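Local coordinates for galactan 1,3-beta-galactosidase (Phanerochaete chrysosporium, PDB 7BYS), which probably hydrolyses the beta-1,3-linked galactan chains of arabinogalactan from their ends and carries a calcium-containing carbohydrate-binding module, at residues A[36-41]-A[263-268]; A[43-48]-A[78-83]. All blocks are in the same frame, centred on the assembly; numbering follows the deposited sequence.

Contact 1 (A[36-41]-A[263-268]); sequences EDKSHN and SLLGSS
Asn41 and Leu265 bring their CA atoms to 4.5 Å where a type I turn meets a short 3-10 segment. The turn runs from Lys38 to Asn41 and is closed by Asn41 N on Lys38 O, while the 3-10 residues Leu265 and Gly266 press against it. Lys38 O lies 3.0 Å from Gly266 CA, a close approach made possible by the missing side chain of the glycine. Asn41 supplies the direct polar link: its OD1 receives the N-H of Gly266 at 2.8 Å, in the carbonyl plane and on a lone pair, although the N-H itself is bent (142°). Water on Asn41 OD1 (2.7 Å) leads on to Ser267 OG, and a second water, donating to Asn41 O, takes the N-H of Leu265. Both loops join the second and third strands of a four-stranded sheet, one in the first and one in the last blade of the five-bladed beta-propeller of family 43, so the contact helps bring the two ends of the ring together. Gln18 reinforces it, its amide reaching both Lys38 N and Gly266 O. Leu264 runs beside the Asn41 amide, with CD1 3.9 Å from OD1. Lys38 CE rests 4.2 Å from Leu265 CD1. A bend at chi3 (131°) sets CE there, and a second at chi4 carries NZ away from Leu265, where NZ meets Glu36 OE1 at 2.8 Å from above the carboxylate plane in a salt bridge. Asp37 OD1 shapes the loop through an Asx turn, accepting both N and OG of Ser39.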
loop_
_atom_site.group_PDB
_atom_site.type_symbol
_atom_site.label_atom_id
_atom_site.label_comp_id
_atom_site.label_asym_id
_atom_site.label_seq_id
_atom_site.Cartn_x
_atom_site.Cartn_y
_atom_site.Cartn_z
ATOM N N GLU A 36 -3.265 4.462 -10.344
ATOM C CA GLU A 36 -3.830 5.801 -10.484
ATOM C C GLU A 36 -2.722 6.846 -10.399
ATOM O O GLU A 36 -1.957 6.877 -9.430
ATOM C CB GLU A 36 -4.834 6.049 -9.358
ATOM C CG GLU A 36 -5.888 4.969 -9.225
ATOM C CD GLU A 36 -6.407 4.839 -7.806
ATOM O OE1 GLU A 36 -6.114 5.719 -6.967
ATOM O OE2 GLU A 36 -7.080 3.842 -7.498
ATOM N N ASP A 37 -2.655 7.733 -11.398
ATOM C CA ASP A 37 -1.741 8.873 -11.343
ATOM C C ASP A 37 -2.433 9.977 -10.557
ATOM O O ASP A 37 -3.442 10.526 -10.999
ATOM C CB ASP A 37 -1.408 9.330 -12.761
ATOM C CG ASP A 37 -0.402 10.471 -12.801
ATOM O OD1 ASP A 37 -0.175 11.133 -11.771
ATOM O OD2 ASP A 37 0.167 10.716 -13.885
ATOM N N LYS A 38 -1.909 10.300 -9.382
ATOM C CA LYS A 38 -2.506 11.336 -8.551
ATOM C C LYS A 38 -1.556 12.517 -8.376
ATOM O O LYS A 38 -1.602 13.205 -7.363
ATOM C CB LYS A 38 -2.946 10.765 -7.205
ATOM C CG LYS A 38 -4.040 9.709 -7.346
ATOM C CD LYS A 38 -4.481 9.134 -6.001
ATOM C CE LYS A 38 -6.010 9.136 -5.863
ATOM N NZ LYS A 38 -6.726 8.478 -7.006
ATOM N N SER A 39 -0.712 12.782 -9.378
ATOM C CA SER A 39 0.376 13.742 -9.201
ATOM C C SER A 39 -0.107 15.168 -8.983
ATOM O O SER A 39 0.677 16.001 -8.517
ATOM C CB SER A 39 1.330 13.698 -10.389
ATOM O OG SER A 39 0.623 13.964 -11.577
ATOM N N HIS A 40 -1.357 15.483 -9.309
ATOM C CA HIS A 40 -1.876 16.809 -9.000
ATOM C C HIS A 40 -2.835 16.801 -7.813
ATOM O O HIS A 40 -3.674 17.700 -7.667
ATOM C CB HIS A 40 -2.420 17.499 -10.247
ATOM C CG HIS A 40 -1.344 17.843 -11.233
ATOM N ND1 HIS A 40 -1.453 17.594 -12.585
ATOM C CD2 HIS A 40 -0.114 18.382 -11.048
ATOM C CE1 HIS A 40 -0.345 17.985 -13.193
ATOM N NE2 HIS A 40 0.483 18.465 -12.283
ATOM N N ASN A 41 -2.690 15.803 -6.940
ATOM C CA ASN A 41 -3.396 15.737 -5.665
ATOM C C ASN A 41 -4.905 15.729 -5.847
ATOM O O ASN A 41 -5.648 16.260 -5.019
ATOM C CB ASN A 41 -2.943 16.838 -4.703
ATOM C CG ASN A 41 -1.449 16.821 -4.483
ATOM O OD1 ASN A 41 -0.872 15.790 -4.129
ATOM N ND2 ASN A 41 -0.803 17.957 -4.714
ATOM N N SER A 263 -5.346 14.863 2.125
ATOM C CA SER A 263 -4.999 16.267 1.926
ATOM C C SER A 263 -3.822 16.470 0.978
ATOM O O SER A 263 -3.527 17.614 0.617
ATOM C CB SER A 263 -4.707 16.949 3.264
ATOM O OG SER A 263 -3.997 16.087 4.135
ATOM N N LEU A 264 -3.152 15.399 0.557
ATOM C CA LEU A 264 -2.008 15.477 -0.336
ATOM C C LEU A 264 -1.935 14.132 -1.060
ATOM O O LEU A 264 -1.000 13.335 -0.878
ATOM C CB LEU A 264 -0.725 15.774 0.442
ATOM C CG LEU A 264 0.438 16.373 -0.348
ATOM C CD1 LEU A 264 0.091 17.752 -0.891
ATOM C CD2 LEU A 264 1.686 16.432 0.519
ATOM N N LEU A 265 -2.944 13.885 -1.903
ATOM C CA LEU A 265 -3.158 12.548 -2.459
ATOM C C LEU A 265 -1.978 12.071 -3.285
ATOM O O LEU A 265 -1.684 10.870 -3.308
ATOM C CB LEU A 265 -4.418 12.517 -3.322
ATOM C CG LEU A 265 -5.707 12.232 -2.558
ATOM C CD1 LEU A 265 -6.925 12.501 -3.446
ATOM C CD2 LEU A 265 -5.741 10.820 -1.960
ATOM N N GLY A 266 -1.299 12.979 -3.986
ATOM C CA GLY A 266 -0.162 12.573 -4.783
ATOM C C GLY A 266 1.002 12.084 -3.974
ATOM O O GLY A 266 1.915 11.472 -4.540
ATOM N N SER A 267 0.991 12.334 -2.670
ATOM C CA SER A 267 2.014 11.842 -1.766
ATOM C C SER A 267 1.542 10.643 -0.957
ATOM O O SER A 267 2.218 10.244 -0.001
ATOM C CB SER A 267 2.506 12.974 -0.859
ATOM O OG SER A 267 3.137 13.982 -1.641
ATOM N N SER A 268 0.405 10.052 -1.320
ATOM C CA SER A 268 0.036 8.770 -0.735
ATOM C C SER A 268 1.149 7.759 -0.998
ATOM O O SER A 268 1.721 7.717 -2.089
ATOM C CB SER A 268 -1.280 8.260 -1.334
ATOM O OG SER A 268 -2.342 9.189 -1.129
HETATM O O HOH W 1 -4.950 15.778 -2.283
HETATM O O HOH W 2 1.757 15.374 -3.620
#

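Contact 2 (A[43-48]-A[78-83]); sequences ALFKAV and NVVERP
Phe45 lays its ring against Val80 and ties its backbone to the neighbouring segment, Phe45 N donating to Asn78 O at 2.8 Å. The donor sits nearly on the line of that carbonyl, but the N-H is bent (135°). CB of Phe45 stays close to the same oxygen, 3.5 Å from Asn78 O, and begins the approach to Val80. With CG anti to the backbone N (chi1 -178°), the ring is carried over the valine: CG meets Val80 CG2 at 3.6 Å, CD1 meets Val80 CB at 3.5 Å, and CE1 reaches Val80 CG1, while CD2 and CE2 also lie near CG2, which sits over the face. Contact slackens toward CZ, 4.3 Å from Val80 CG2. That methyl makes a CH-pi contact, 3.7 Å from the centroid of the Phe45 ring and 16° off its normal. Were the ring cut back to an alanine here, Val80 would probably lose the aromatic face lying against it and a gap would open between loop and strand. In the beta-propeller, the loop 43-48 leads into the third strand of the first blade, and 79-83 belongs to the innermost strand of the next, so the contact joins adjoining blades. Further along, Val48 CG2 touches Val80 CG1 at 3.9 Å, the two side chains crossing at about a right angle, and Val48 CG1 slides past Pro83 CB at a similar distance. Glu81 and Arg82 are seen binding galactose in another structure of this enzyme. Arg82 stands apart from 43-48; the CB of Glu81 points away from it, but the carboxylate comes back nearer. Glu81 OE2 accepts a hydrogen bond from a water (2.7 Å) that also donates to Ala43 O, and Tyr105 OH is a further partner of that oxygen.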
loop_
_atom_site.group_PDB
_atom_site.type_symbol
_atom_site.label_atom_id
_atom_site.label_comp_id
_atom_site.label_asym_id
_atom_site.label_seq_id
_atom_site.Cartn_x
_atom_site.Cartn_y
_atom_site.Cartn_z
ATOM N N ALA A 43 -8.552 13.543 -6.660
ATOM C CA ALA A 43 -9.253 12.271 -6.618
ATOM C C ALA A 43 -9.810 11.882 -7.978
ATOM O O ALA A 43 -10.288 10.750 -8.139
ATOM C CB ALA A 43 -10.394 12.342 -5.598
ATOM N N LEU A 44 -9.745 12.787 -8.952
ATOM C CA LEU A 44 -10.335 12.592 -10.265
ATOM C C LEU A 44 -9.293 12.050 -11.235
ATOM O O LEU A 44 -8.098 12.019 -10.956
ATOM C CB LEU A 44 -10.910 13.912 -10.776
ATOM C CG LEU A 44 -11.825 14.610 -9.767
ATOM C CD1 LEU A 44 -12.301 15.962 -10.289
ATOM C CD2 LEU A 44 -13.001 13.708 -9.431
ATOM N N PHE A 45 -9.767 11.634 -12.402
ATOM C CA PHE A 45 -8.939 10.858 -13.313
ATOM C C PHE A 45 -7.936 11.744 -14.037
ATOM O O PHE A 45 -8.320 12.700 -14.728
ATOM C CB PHE A 45 -9.833 10.147 -14.318
ATOM C CG PHE A 45 -9.092 9.267 -15.285
ATOM C CD1 PHE A 45 -8.054 8.449 -14.853
ATOM C CD2 PHE A 45 -9.459 9.224 -16.621
ATOM C CE1 PHE A 45 -7.399 7.620 -15.731
ATOM C CE2 PHE A 45 -8.798 8.390 -17.504
ATOM C CZ PHE A 45 -7.762 7.598 -17.062
ATOM N N LYS A 46 -6.656 11.416 -13.889
ATOM C CA LYS A 46 -5.586 11.961 -14.706
ATOM C C LYS A 46 -5.017 10.927 -15.664
ATOM O O LYS A 46 -4.906 11.197 -16.861
ATOM C CB LYS A 46 -4.460 12.516 -13.823
ATOM C CG LYS A 46 -3.274 13.043 -14.625
ATOM C CD LYS A 46 -2.220 13.646 -13.710
ATOM C CE LYS A 46 -0.986 14.070 -14.492
ATOM N NZ LYS A 46 -1.238 15.313 -15.272
ATOM N N ALA A 47 -4.655 9.739 -15.165
ATOM C CA ALA A 47 -4.175 8.674 -16.035
ATOM C C ALA A 47 -4.104 7.378 -15.247
ATOM O O ALA A 47 -3.979 7.383 -14.017
ATOM C CB ALA A 47 -2.788 8.995 -16.598
ATOM N N VAL A 48 -4.173 6.264 -15.973
ATOM C CA VAL A 48 -3.661 4.992 -15.469
ATOM C C VAL A 48 -2.221 4.909 -15.960
ATOM O O VAL A 48 -1.978 4.865 -17.170
ATOM C CB VAL A 48 -4.488 3.793 -15.956
ATOM C CG1 VAL A 48 -3.829 2.479 -15.501
ATOM C CG2 VAL A 48 -5.917 3.865 -15.427
ATOM N N ASN A 78 -14.242 12.595 -13.701
ATOM C CA ASN A 78 -14.764 11.324 -13.223
ATOM C C ASN A 78 -13.694 10.583 -12.429
ATOM O O ASN A 78 -12.547 11.027 -12.327
ATOM C CB ASN A 78 -15.252 10.480 -14.396
ATOM C CG ASN A 78 -16.585 10.946 -14.925
ATOM O OD1 ASN A 78 -16.663 11.586 -15.970
ATOM N ND2 ASN A 78 -17.645 10.627 -14.204
ATOM N N VAL A 79 -14.089 9.433 -11.889
ATOM C CA VAL A 79 -13.245 8.609 -11.030
ATOM C C VAL A 79 -12.834 7.352 -11.793
ATOM O O VAL A 79 -13.681 6.660 -12.373
ATOM C CB VAL A 79 -13.984 8.244 -9.736
ATOM C CG1 VAL A 79 -13.221 7.182 -8.967
ATOM C CG2 VAL A 79 -14.200 9.491 -8.876
ATOM N N VAL A 80 -11.533 7.068 -11.805
ATOM C CA VAL A 80 -10.993 5.821 -12.342
ATOM C C VAL A 80 -10.059 5.281 -11.274
ATOM O O VAL A 80 -9.025 5.899 -10.990
ATOM C CB VAL A 80 -10.233 6.035 -13.658
ATOM C CG1 VAL A 80 -9.466 4.768 -14.036
ATOM C CG2 VAL A 80 -11.190 6.429 -14.777
ATOM N N GLU A 81 -10.424 4.145 -10.664
ATOM C CA GLU A 81 -9.695 3.654 -9.504
ATOM C C GLU A 81 -9.361 2.179 -9.644
ATOM O O GLU A 81 -10.075 1.418 -10.303
ATOM C CB GLU A 81 -10.475 3.877 -8.197
ATOM C CG GLU A 81 -10.445 5.350 -7.748
ATOM C CD GLU A 81 -11.315 5.646 -6.542
ATOM O OE1 GLU A 81 -12.002 4.737 -6.042
ATOM O OE2 GLU A 81 -11.320 6.811 -6.091
ATOM N N ARG A 82 -8.272 1.793 -8.985
ATOM C CA ARG A 82 -7.881 0.402 -8.811
ATOM C C ARG A 82 -7.823 -0.393 -10.126
ATOM O O ARG A 82 -8.455 -1.432 -10.255
ATOM C CB ARG A 82 -8.763 -0.293 -7.781
ATOM C CG ARG A 82 -8.624 0.335 -6.390
ATOM C CD ARG A 82 -9.548 -0.299 -5.352
ATOM N NE ARG A 82 -9.415 0.383 -4.059
ATOM C CZ ARG A 82 -8.424 0.186 -3.193
ATOM N NH1 ARG A 82 -7.474 -0.710 -3.425
ATOM N NH2 ARG A 82 -8.407 0.879 -2.060
ATOM N N PRO A 83 -7.058 0.088 -11.111
ATOM C CA PRO A 83 -6.943 -0.659 -12.367
ATOM C C PRO A 83 -6.312 -2.028 -12.137
ATOM O O PRO A 83 -5.490 -2.219 -11.240
ATOM C CB PRO A 83 -6.023 0.225 -13.213
ATOM C CG PRO A 83 -5.145 0.912 -12.182
ATOM C CD PRO A 83 -6.081 1.193 -11.035
HETATM O O HOH W 3 -9.774 8.919 -10.365
HETATM O O HOH W 4 -9.495 8.685 -6.749
HETATM O O HOH W 5 -6.514 6.629 -12.232
#

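How the contacts relate
Contacts 1 and 2 lie with their centres 11 Å apart in the catalytic beta-propeller. They share the connection from strand 30-36 to strand 48-53 of the first blade, with the strand ends beside it: 36-41 faces the last blade, and 43-48 faces strand 79-88 of the second. Along the chain, both segments of contact 2 fall between those of contact 1, which joins residues over 220 positions apart. The contacts touch directly: Asp37 N approaches Ala47 O at 3.0 Å, and Glu36 OE2 approaches Arg82 N at 2.8 Å, each probably a hydrogen bond. The first blade is thus fastened on two flanks, beside the galactose-binding residues Glu81 and Arg82.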